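Local coordinates for putative acetyltransferase (PDB 4E2A), which probably transfers an acyl group, most likely acetyl carried by coenzyme A, to an acceptor that is not known, at residues 43-48 against 84-89; 55-60 against 132-137; 126-131 against 149-154; 166-171 against 196-201. One frame throughout, in Å; residues are numbered along the deposited sequence.

Contact 1 (43-48 against 84-89); sequences VNQDEL and VLKLEL
K86 sends its ammonium to the amide oxygen of Q45: NZ lies 2.7 Å from Q45 OE1. The donor stands above the carbonyl plane, and the C=O...N angle is a sharp 104°, so the bond does not follow a lone pair. A bend in the lysine chain (chi2 71°) carries NZ across the glutamine at about a right angle. D90 draws the pair together, taking a hydrogen bond from Q45 NE2 and lying in a long, weak ion pair with K86. Two long, flexible polar chains suit this surface position.

Beneath it the contact is aliphatic. L48 CD1 settles against the helix, 3.7 Å from L85 CB, and meets L89 CD1 at 4.1 Å. The other methyl of L89, CD2, rests 3.8 Å from V43 CB, so the forked leucine spans both ends of the loop. E47, the N-cap residue, folds that loop back: its OE1 accepts N44 N at 2.8 Å and is salt-bridged to R41.

V43 also pairs through its backbone with T96. The contact thus ties the loop between strand 38-42 and helix 48-63 to helix 82-90, near strand 94-101, while L85 continues onto L51 and Q52 of helix 48-63.

Contact 2 (55-60 against 132-137); sequences AIQTFR and YILKAY
The side chains of F59 and Y132 lie side by side, pointing the same way; they touch through Y132 OH, 3.9 Å from F59 CD2, an oblique approach rather than a ring stack. Each ring has further aromatic company: F59 stacks with F75 and meets F63, and Y132 meets F108 with the planes only about 20° apart. T58 comes obliquely at the root of the tyrosine ring, its CB 3.7 Å from Y132 CD1 and its OG1 3.6 Å from Y132 CB.

A branched threonine suits this buried spot because its two arms do different work. With chi1 at 55°, OG1 sits between the backbone N and the carbonyl carbon, where it hydrogen-bonds to I54 O one turn earlier in the helix. CG2 is thereby turned out toward the strand end and lies 3.8 Å from L134 CD2. The side chains of L134 and Q57 cross at about a right angle, L134 CD2 lying 4.0 Å from Q57 CG, and leucine suits this apolar seam. Just beyond, Y137 N bonds to L134 O at 2.7 Å as the chain turns into a 3-10 segment. F59 also packs on V196 of the second subunit.

Helix 48-63 here covers the end of strand 125-133, next to strand 104-113. This is the GNAT fold, in which the strand corresponding to 125-133 leads into a glycine-rich loop and a helix; in relatives that loop binds the coenzyme A pyrophosphate, and it probably does so here.

Contact 3 (126-131 against 149-154); sequences FEIQRL and FALERA
F126 turns one flat face of its ring to A154: the alanine CA stands 3.9 Å from the ring centroid and only 5° off the normal, a CH-pi contact almost exactly over the centre. The pair belongs to the beta-alpha-beta unit formed by strand 125-133, helix 142-157 and strand 161-167, part of the core of the GNAT fold. Strand and helix run nearly antiparallel, at 161°, with their axes 9.5 Å apart.

So close an approach of ring to helix backbone needs a small residue, and alanine provides it. F126 has CG anti to its own backbone N (chi1 -178°), which extends the ring from the strand so that its face meets the helix at A154. A154 CB touches its CD2 at 3.8 Å, and R153 CB approaches the far end obliquely, 4.2 Å from F126 CZ, while the arginine's tip leads away.

Two residues along, I128 also faces the helix, and V162 of the adjoining parallel strand lies beside both. After I128 the strand carries a classic beta bulge, where Q129 and R130 both face K110. In GNAT enzymes a bulge in the equivalent strand accompanies the splay that admits acetyl-coenzyme A, and the one here is consistent with that role. The I128 and L151 side chains cross at about a right angle, and I128 CD1 meets both L151 CD2 and A150 CB, each 4.0 Å away.

Contact 4 (166-171 against 196-201); sequences VWEKNV and VDTDWL
W167 and W200 each spend their indole N-H on a carboxylate of the opposite segment. W167 NE1 reaches D197 OD1 at 3.0 Å; the oxygen lies close to the indole plane but is approached from above its own carboxylate, the two planes being 63° apart. W200 NE1 meets E168 OE2, also at 3.0 Å, on the anti side of an acid turned nearly upright to the ring. With CG anti to the backbone N (chi1 -171°), the E168 chain crosses the indole obliquely and brings OE2 to NE1, while its CA sits over one face, 4.3 Å from the five-membered ring's centroid.

Backbone bonds set these in place. V166 and W200 form an antiparallel hydrogen-bonded pair, with V166 N to W200 O at 2.9 Å and W200 N to V166 O at 2.8 Å. W167 and D199 follow as a non-hydrogen-bonded pair with their CB atoms on the other face. E168 N bonds to T198 O at 3.0 Å as the strand breaks into a type I turn, and K169 CB comes back over the W167 ring. N170 N closes the turn on W167 O, and N170 OD1 caps A173 N.

Beyond the turn strand 161-167 gives way to helix 171-179, on which V166 packs. Strand 183-192 flanks strand 195-205 on its other side, T198 OG1 bonding to S189, while G193 and N74 of the second subunit pack on W167 and E168.

Contacts 2 and 3 share strand 125-133, one at its end and the other along its middle, with centres 18 Å apart. Contact 1 joins contact 3 through a salt bridge, E88 OE1 to R130 NH1 at 3.0 Å, and comes within about 5 Å of contact 2 between nearest atoms. Contact 4 lies on the opposite side of the chain's centre from contact 1, their centres 30 Å apart, and touches the second subunit, as F59 of contact 2 does. In GNAT relatives acetyl-coenzyme A enters where the strands equivalent to 125-133 and 161-167 part; here that would be beyond I128, toward the bulge, so the pocket probably lies between contacts 3 and 4, whose centres are 19 Å apart.

Contact 1 (43-48 against 84-89)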
# COMPACT_ATOMS: atom_id res chain seq x y z
N VAL B 43 -23.18 6.33 -12.51
CA VAL B 43 -23.48 4.98 -12.93
C VAL B 43 -24.83 4.57 -12.35
O VAL B 43 -25.08 4.74 -11.15
CB VAL B 43 -22.39 3.97 -12.45
CG1 VAL B 43 -22.75 2.55 -12.91
CG2 VAL B 43 -21.02 4.36 -12.97
N ASN B 44 -25.69 4.04 -13.20
CA ASN B 44 -26.98 3.53 -12.77
C ASN B 44 -26.82 2.23 -11.99
O ASN B 44 -25.87 1.46 -12.23
CB ASN B 44 -27.87 3.30 -13.99
CG ASN B 44 -28.82 4.45 -14.26
OD1 ASN B 44 -29.96 4.45 -13.77
ND2 ASN B 44 -28.38 5.44 -15.03
N GLN B 45 -27.74 1.96 -11.07
CA GLN B 45 -27.77 0.69 -10.36
C GLN B 45 -27.75 -0.50 -11.34
O GLN B 45 -27.08 -1.49 -11.10
CB GLN B 45 -28.99 0.59 -9.43
CG GLN B 45 -28.82 1.27 -8.06
CD GLN B 45 -27.87 0.51 -7.12
OE1 GLN B 45 -27.13 -0.38 -7.55
NE2 GLN B 45 -27.93 0.84 -5.84
N ASP B 46 -28.48 -0.37 -12.45
CA ASP B 46 -28.55 -1.46 -13.43
C ASP B 46 -27.38 -1.49 -14.43
O ASP B 46 -27.43 -2.22 -15.43
CB ASP B 46 -29.89 -1.44 -14.15
CG ASP B 46 -30.02 -0.27 -15.11
OD1 ASP B 46 -29.31 0.74 -14.93
OD2 ASP B 46 -30.84 -0.35 -16.05
N GLU B 47 -26.33 -0.72 -14.16
CA GLU B 47 -25.15 -0.70 -15.02
C GLU B 47 -23.92 -1.31 -14.33
O GLU B 47 -22.78 -1.13 -14.77
CB GLU B 47 -24.86 0.73 -15.50
CG GLU B 47 -26.04 1.36 -16.24
CD GLU B 47 -25.75 2.77 -16.77
OE1 GLU B 47 -25.52 3.69 -15.95
OE2 GLU B 47 -25.76 2.94 -18.02
N LEU B 48 -24.15 -2.03 -13.24
CA LEU B 48 -23.05 -2.64 -12.50
C LEU B 48 -22.14 -3.51 -13.40
O LEU B 48 -20.91 -3.44 -13.33
CB LEU B 48 -23.60 -3.44 -11.31
CG LEU B 48 -22.61 -4.22 -10.44
CD1 LEU B 48 -21.73 -3.27 -9.69
CD2 LEU B 48 -23.36 -5.13 -9.45
N VAL B 84 -17.70 -6.14 -4.89
CA VAL B 84 -16.90 -4.99 -4.44
C VAL B 84 -17.39 -3.71 -5.13
O VAL B 84 -17.59 -2.67 -4.50
CB VAL B 84 -15.40 -5.21 -4.66
CG1 VAL B 84 -14.60 -3.96 -4.36
CG2 VAL B 84 -14.90 -6.40 -3.81
N LEU B 85 -17.60 -3.79 -6.43
CA LEU B 85 -18.15 -2.64 -7.16
C LEU B 85 -19.55 -2.27 -6.66
O LEU B 85 -19.90 -1.08 -6.59
CB LEU B 85 -18.16 -2.93 -8.66
CG LEU B 85 -16.77 -3.04 -9.31
CD1 LEU B 85 -16.91 -3.62 -10.71
CD2 LEU B 85 -16.11 -1.68 -9.33
N LYS B 86 -20.35 -3.28 -6.30
CA LYS B 86 -21.66 -2.99 -5.72
C LYS B 86 -21.57 -2.14 -4.44
O LYS B 86 -22.31 -1.17 -4.29
CB LYS B 86 -22.44 -4.28 -5.45
CG LYS B 86 -23.79 -4.07 -4.75
CD LYS B 86 -24.83 -3.42 -5.67
CE LYS B 86 -26.16 -3.24 -4.91
NZ LYS B 86 -27.10 -2.26 -5.55
N LEU B 87 -20.68 -2.52 -3.52
CA LEU B 87 -20.46 -1.75 -2.29
C LEU B 87 -20.02 -0.32 -2.59
O LEU B 87 -20.40 0.61 -1.90
CB LEU B 87 -19.41 -2.41 -1.41
CG LEU B 87 -19.77 -3.75 -0.76
CD1 LEU B 87 -18.54 -4.38 -0.13
CD2 LEU B 87 -20.89 -3.57 0.27
N GLU B 88 -19.19 -0.17 -3.60
CA GLU B 88 -18.74 1.12 -4.05
C GLU B 88 -19.91 1.96 -4.57
O GLU B 88 -20.00 3.07 -4.26
CB GLU B 88 -17.60 0.99 -5.07
CG GLU B 88 -16.33 0.41 -4.48
CD GLU B 88 -15.14 0.39 -5.42
OE1 GLU B 88 -15.30 0.79 -6.55
OE2 GLU B 88 -14.07 -0.01 -5.00
N LEU B 89 -20.81 1.36 -5.32
CA LEU B 89 -21.92 2.10 -5.87
C LEU B 89 -22.94 2.50 -4.81
O LEU B 89 -23.65 3.44 -4.98
CB LEU B 89 -22.61 1.28 -6.93
CG LEU B 89 -22.16 1.33 -8.39
CD1 LEU B 89 -23.04 0.59 -9.30
CD2 LEU B 89 -21.83 2.68 -8.92

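Contact 2 (55-60 against 132-137)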
# COMPACT_ATOMS: atom_id res chain seq x y z
N ALA B 55 -14.16 -1.04 -16.35
CA ALA B 55 -13.08 -1.04 -15.37
C ALA B 55 -12.02 -2.11 -15.73
O ALA B 55 -10.82 -1.82 -15.71
CB ALA B 55 -13.62 -1.26 -13.97
N ILE B 56 -12.46 -3.31 -16.09
CA ILE B 56 -11.48 -4.34 -16.45
C ILE B 56 -10.77 -3.99 -17.76
O ILE B 56 -9.53 -4.08 -17.88
CB ILE B 56 -12.12 -5.74 -16.51
CG1 ILE B 56 -12.48 -6.20 -15.10
CG2 ILE B 56 -11.19 -6.72 -17.19
CD1 ILE B 56 -13.31 -7.48 -15.05
N GLN B 57 -11.53 -3.55 -18.74
CA GLN B 57 -10.92 -3.29 -20.02
C GLN B 57 -9.87 -2.17 -19.96
O GLN B 57 -8.79 -2.30 -20.54
CB GLN B 57 -11.94 -3.01 -21.11
CG GLN B 57 -11.29 -3.11 -22.48
CD GLN B 57 -12.24 -2.78 -23.61
OE1 GLN B 57 -11.82 -2.27 -24.65
NE2 GLN B 57 -13.52 -3.09 -23.41
N THR B 58 -10.17 -1.09 -19.24
CA THR B 58 -9.21 0.01 -19.09
C THR B 58 -7.97 -0.41 -18.31
O THR B 58 -6.87 0.06 -18.58
CB THR B 58 -9.85 1.29 -18.48
OG1 THR B 58 -10.49 1.00 -17.22
CG2 THR B 58 -10.90 1.86 -19.44
N PHE B 59 -8.14 -1.31 -17.33
CA PHE B 59 -7.00 -1.73 -16.53
C PHE B 59 -6.06 -2.58 -17.40
O PHE B 59 -4.84 -2.41 -17.39
CB PHE B 59 -7.44 -2.51 -15.27
CG PHE B 59 -6.35 -2.62 -14.22
CD1 PHE B 59 -5.45 -3.67 -14.24
CD2 PHE B 59 -6.23 -1.66 -13.21
CE1 PHE B 59 -4.45 -3.79 -13.28
CE2 PHE B 59 -5.22 -1.76 -12.24
CZ PHE B 59 -4.34 -2.83 -12.28
N ARG B 60 -6.66 -3.45 -18.19
CA ARG B 60 -5.96 -4.31 -19.15
C ARG B 60 -5.20 -3.44 -20.17
O ARG B 60 -4.01 -3.63 -20.39
CB ARG B 60 -7.00 -5.19 -19.85
CG ARG B 60 -6.46 -6.38 -20.61
CD ARG B 60 -7.60 -7.18 -21.26
NE ARG B 60 -8.57 -7.67 -20.28
CZ ARG B 60 -8.67 -8.93 -19.88
NH1 ARG B 60 -7.86 -9.86 -20.39
NH2 ARG B 60 -9.58 -9.28 -18.98
N TYR B 132 -10.20 6.74 -15.79
CA TYR B 132 -9.77 5.99 -16.96
C TYR B 132 -10.61 6.32 -18.18
O TYR B 132 -11.83 6.48 -18.10
CB TYR B 132 -9.92 4.47 -16.70
CG TYR B 132 -8.94 3.87 -15.72
CD1 TYR B 132 -7.74 3.32 -16.14
CD2 TYR B 132 -9.23 3.85 -14.35
CE1 TYR B 132 -6.86 2.76 -15.24
CE2 TYR B 132 -8.36 3.30 -13.46
CZ TYR B 132 -7.18 2.75 -13.90
OH TYR B 132 -6.31 2.19 -12.99
N ILE B 133 -9.95 6.41 -19.33
CA ILE B 133 -10.65 6.55 -20.61
C ILE B 133 -10.27 5.35 -21.47
O ILE B 133 -9.08 5.05 -21.61
CB ILE B 133 -10.26 7.86 -21.36
CG1 ILE B 133 -10.54 9.11 -20.50
CG2 ILE B 133 -10.96 7.94 -22.74
CD1 ILE B 133 -12.03 9.40 -20.22
N LEU B 134 -11.27 4.65 -21.99
CA LEU B 134 -11.05 3.61 -23.01
C LEU B 134 -10.15 4.09 -24.18
O LEU B 134 -10.36 5.17 -24.75
CB LEU B 134 -12.38 3.11 -23.58
CG LEU B 134 -13.18 2.05 -22.82
CD1 LEU B 134 -14.52 1.86 -23.50
CD2 LEU B 134 -12.42 0.71 -22.72
N LYS B 135 -9.16 3.27 -24.53
CA LYS B 135 -8.25 3.61 -25.62
C LYS B 135 -8.98 4.00 -26.91
O LYS B 135 -8.54 4.91 -27.62
CB LYS B 135 -7.29 2.46 -25.91
CG LYS B 135 -5.84 2.89 -25.87
CD LYS B 135 -5.05 2.15 -24.80
CE LYS B 135 -4.68 0.75 -25.28
NZ LYS B 135 -3.52 0.18 -24.53
N ALA B 136 -10.08 3.32 -27.22
CA ALA B 136 -10.81 3.64 -28.44
C ALA B 136 -11.36 5.06 -28.40
O ALA B 136 -11.72 5.60 -29.44
CB ALA B 136 -11.94 2.61 -28.73
N TYR B 137 -11.43 5.66 -27.20
CA TYR B 137 -11.98 7.02 -27.05
C TYR B 137 -10.98 8.08 -26.58
O TYR B 137 -11.38 9.19 -26.23
CB TYR B 137 -13.18 7.03 -26.09
CG TYR B 137 -14.39 6.31 -26.61
CD1 TYR B 137 -15.37 6.99 -27.34
CD2 TYR B 137 -14.56 4.96 -26.36
CE1 TYR B 137 -16.48 6.31 -27.82
CE2 TYR B 137 -15.66 4.27 -26.83
CZ TYR B 137 -16.62 4.95 -27.56
OH TYR B 137 -17.71 4.25 -28.02

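Contact 3 (126-131 against 149-154)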
# COMPACT_ATOMS: atom_id res chain seq x y z
N PHE B 126 -11.67 16.03 -0.25
CA PHE B 126 -12.35 15.33 -1.35
C PHE B 126 -11.25 14.71 -2.24
O PHE B 126 -10.32 15.40 -2.66
CB PHE B 126 -13.17 16.39 -2.11
CG PHE B 126 -14.00 15.87 -3.27
CD1 PHE B 126 -15.39 15.86 -3.19
CD2 PHE B 126 -13.40 15.50 -4.46
CE1 PHE B 126 -16.18 15.44 -4.26
CE2 PHE B 126 -14.19 15.07 -5.55
CZ PHE B 126 -15.57 15.03 -5.44
N GLU B 127 -11.36 13.41 -2.52
CA GLU B 127 -10.32 12.66 -3.21
C GLU B 127 -10.74 12.28 -4.63
O GLU B 127 -11.83 11.80 -4.84
CB GLU B 127 -9.99 11.36 -2.44
CG GLU B 127 -9.03 10.42 -3.17
CD GLU B 127 -8.87 9.06 -2.49
OE1 GLU B 127 -9.59 8.76 -1.53
OE2 GLU B 127 -8.00 8.28 -2.93
N ILE B 128 -9.87 12.52 -5.61
CA ILE B 128 -10.09 11.97 -6.94
C ILE B 128 -9.26 10.69 -7.02
O ILE B 128 -8.02 10.75 -7.02
CB ILE B 128 -9.71 12.97 -8.05
CG1 ILE B 128 -10.49 14.28 -7.86
CG2 ILE B 128 -10.01 12.38 -9.42
CD1 ILE B 128 -9.87 15.49 -8.61
N GLN B 129 -9.94 9.55 -7.01
CA GLN B 129 -9.28 8.24 -6.83
C GLN B 129 -8.98 7.54 -8.16
O GLN B 129 -7.87 7.02 -8.34
CB GLN B 129 -10.13 7.31 -5.94
CG GLN B 129 -9.45 5.95 -5.62
CD GLN B 129 -10.43 4.87 -5.16
OE1 GLN B 129 -11.53 5.15 -4.68
NE2 GLN B 129 -10.02 3.60 -5.30
N ARG B 130 -9.97 7.48 -9.04
CA ARG B 130 -9.85 6.78 -10.32
C ARG B 130 -10.33 7.61 -11.51
O ARG B 130 -11.40 8.21 -11.47
CB ARG B 130 -10.70 5.49 -10.31
CG ARG B 130 -10.15 4.34 -9.50
CD ARG B 130 -11.10 3.12 -9.54
NE ARG B 130 -10.64 2.14 -8.58
CZ ARG B 130 -11.43 1.30 -7.92
NH1 ARG B 130 -12.75 1.32 -8.11
NH2 ARG B 130 -10.89 0.44 -7.05
N LEU B 131 -9.55 7.60 -12.59
CA LEU B 131 -10.03 8.19 -13.84
C LEU B 131 -9.38 7.48 -15.03
O LEU B 131 -8.17 7.58 -15.23
CB LEU B 131 -9.74 9.72 -13.86
CG LEU B 131 -10.51 10.60 -14.88
CD1 LEU B 131 -10.30 12.11 -14.68
CD2 LEU B 131 -10.14 10.23 -16.32
N PHE B 149 -14.77 18.06 -14.66
CA PHE B 149 -16.03 17.75 -13.98
C PHE B 149 -15.75 17.36 -12.52
O PHE B 149 -16.49 17.76 -11.61
CB PHE B 149 -16.79 16.64 -14.72
CG PHE B 149 -18.03 16.16 -14.02
CD1 PHE B 149 -19.28 16.74 -14.29
CD2 PHE B 149 -17.97 15.10 -13.10
CE1 PHE B 149 -20.44 16.30 -13.63
CE2 PHE B 149 -19.12 14.64 -12.45
CZ PHE B 149 -20.36 15.25 -12.72
N ALA B 150 -14.71 16.56 -12.30
CA ALA B 150 -14.33 16.17 -10.94
C ALA B 150 -14.00 17.37 -10.06
O ALA B 150 -14.44 17.42 -8.91
CB ALA B 150 -13.16 15.18 -10.94
N LEU B 151 -13.23 18.33 -10.60
CA LEU B 151 -12.89 19.56 -9.86
C LEU B 151 -14.12 20.42 -9.53
O LEU B 151 -14.20 21.04 -8.46
CB LEU B 151 -11.91 20.42 -10.66
CG LEU B 151 -10.57 19.75 -10.98
CD1 LEU B 151 -9.70 20.69 -11.80
CD2 LEU B 151 -9.86 19.32 -9.69
N GLU B 152 -15.08 20.46 -10.46
CA GLU B 152 -16.32 21.20 -10.19
C GLU B 152 -17.19 20.50 -9.12
O GLU B 152 -17.75 21.16 -8.25
CB GLU B 152 -17.10 21.45 -11.48
CG GLU B 152 -18.36 22.26 -11.27
CD GLU B 152 -18.11 23.61 -10.57
OE1 GLU B 152 -16.98 24.14 -10.66
OE2 GLU B 152 -19.06 24.13 -9.94
N ARG B 153 -17.27 19.17 -9.17
CA ARG B 153 -17.93 18.45 -8.08
C ARG B 153 -17.30 18.78 -6.73
O ARG B 153 -18.00 18.98 -5.73
CB ARG B 153 -17.91 16.93 -8.32
CG ARG B 153 -18.85 16.46 -9.40
CD ARG B 153 -20.30 16.84 -9.09
NE ARG B 153 -20.79 16.20 -7.86
CZ ARG B 153 -22.02 16.40 -7.37
NH1 ARG B 153 -22.86 17.22 -7.99
NH2 ARG B 153 -22.40 15.79 -6.26
N ALA B 154 -15.98 18.84 -6.71
CA ALA B 154 -15.25 19.16 -5.48
C ALA B 154 -15.63 20.55 -4.98
O ALA B 154 -15.84 20.75 -3.78
CB ALA B 154 -13.74 19.08 -5.72

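Contact 4 (166-171 against 196-201)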
# COMPACT_ATOMS: atom_id res chain seq x y z
N VAL B 166 0.15 10.99 -6.96
CA VAL B 166 0.87 10.83 -8.21
C VAL B 166 2.25 10.21 -7.93
O VAL B 166 2.88 10.53 -6.92
CB VAL B 166 1.04 12.18 -8.96
CG1 VAL B 166 1.89 13.14 -8.13
CG2 VAL B 166 1.67 11.96 -10.34
N TRP B 167 2.68 9.34 -8.83
CA TRP B 167 3.97 8.66 -8.71
C TRP B 167 5.12 9.66 -8.82
O TRP B 167 5.17 10.45 -9.77
CB TRP B 167 4.08 7.60 -9.81
CG TRP B 167 5.32 6.76 -9.72
CD1 TRP B 167 6.08 6.52 -8.61
CD2 TRP B 167 5.96 6.06 -10.80
NE1 TRP B 167 7.13 5.70 -8.92
CE2 TRP B 167 7.09 5.41 -10.27
CE3 TRP B 167 5.69 5.93 -12.17
CZ2 TRP B 167 7.94 4.64 -11.04
CZ3 TRP B 167 6.53 5.16 -12.94
CH2 TRP B 167 7.64 4.52 -12.38
N GLU B 168 6.05 9.62 -7.86
CA GLU B 168 7.21 10.49 -7.90
C GLU B 168 7.87 10.59 -9.28
O GLU B 168 8.44 11.61 -9.62
CB GLU B 168 8.25 10.04 -6.88
CG GLU B 168 9.40 11.03 -6.72
CD GLU B 168 10.28 10.72 -5.51
OE1 GLU B 168 10.98 9.68 -5.53
OE2 GLU B 168 10.27 11.54 -4.56
N LYS B 169 7.79 9.52 -10.08
CA LYS B 169 8.47 9.49 -11.38
C LYS B 169 7.62 9.96 -12.55
O LYS B 169 8.12 10.04 -13.68
CB LYS B 169 8.99 8.09 -11.68
CG LYS B 169 10.45 7.87 -11.34
CD LYS B 169 10.75 8.23 -9.89
CE LYS B 169 12.20 7.91 -9.55
NZ LYS B 169 12.55 6.48 -9.86
N ASN B 170 6.34 10.25 -12.31
CA ASN B 170 5.47 10.68 -13.42
C ASN B 170 5.42 12.20 -13.56
O ASN B 170 4.42 12.84 -13.23
CB ASN B 170 4.06 10.12 -13.28
CG ASN B 170 3.23 10.34 -14.54
OD1 ASN B 170 3.65 11.04 -15.47
ND2 ASN B 170 2.05 9.75 -14.57
N VAL B 171 6.52 12.76 -14.08
CA VAL B 171 6.69 14.19 -14.18
C VAL B 171 5.65 14.85 -15.07
O VAL B 171 5.22 15.98 -14.80
CB VAL B 171 8.10 14.55 -14.69
CG1 VAL B 171 9.14 13.77 -13.91
CG2 VAL B 171 8.23 14.27 -16.19
N VAL B 196 12.33 0.37 -3.80
CA VAL B 196 11.62 1.34 -2.99
C VAL B 196 11.00 2.41 -3.90
O VAL B 196 11.63 2.83 -4.88
CB VAL B 196 12.56 2.01 -1.95
CG1 VAL B 196 11.82 3.08 -1.14
CG2 VAL B 196 13.14 0.96 -1.02
N ASP B 197 9.78 2.83 -3.61
CA ASP B 197 9.16 3.90 -4.38
C ASP B 197 8.39 4.90 -3.53
O ASP B 197 8.14 4.67 -2.34
CB ASP B 197 8.26 3.34 -5.48
CG ASP B 197 8.99 3.16 -6.79
OD1 ASP B 197 9.27 4.19 -7.45
OD2 ASP B 197 9.30 2.00 -7.15
N THR B 198 8.03 6.02 -4.15
CA THR B 198 7.33 7.07 -3.44
C THR B 198 6.16 7.61 -4.23
O THR B 198 6.24 7.77 -5.45
CB THR B 198 8.27 8.24 -3.10
OG1 THR B 198 9.40 7.76 -2.34
CG2 THR B 198 7.52 9.31 -2.32
N ASP B 199 5.07 7.88 -3.53
CA ASP B 199 3.97 8.64 -4.11
C ASP B 199 3.89 10.00 -3.45
O ASP B 199 4.01 10.11 -2.21
CB ASP B 199 2.63 7.91 -3.91
CG ASP B 199 2.40 6.82 -4.94
OD1 ASP B 199 2.79 7.02 -6.12
OD2 ASP B 199 1.83 5.78 -4.58
N TRP B 200 3.70 11.02 -4.26
CA TRP B 200 3.44 12.36 -3.75
C TRP B 200 1.94 12.58 -3.67
O TRP B 200 1.19 12.16 -4.56
CB TRP B 200 4.01 13.44 -4.67
CG TRP B 200 5.49 13.47 -4.81
CD1 TRP B 200 6.41 12.70 -4.14
CD2 TRP B 200 6.24 14.32 -5.69
NE1 TRP B 200 7.68 13.02 -4.56
CE2 TRP B 200 7.61 14.00 -5.50
CE3 TRP B 200 5.89 15.31 -6.60
CZ2 TRP B 200 8.62 14.66 -6.20
CZ3 TRP B 200 6.90 15.95 -7.30
CH2 TRP B 200 8.24 15.63 -7.10
N LEU B 201 1.50 13.25 -2.61
CA LEU B 201 0.11 13.66 -2.48
C LEU B 201 0.02 15.15 -2.81
O LEU B 201 0.82 15.93 -2.33
CB LEU B 201 -0.42 13.38 -1.07
CG LEU B 201 -0.44 11.91 -0.65
CD1 LEU B 201 -1.01 11.01 -1.73
CD2 LEU B 201 0.95 11.43 -0.26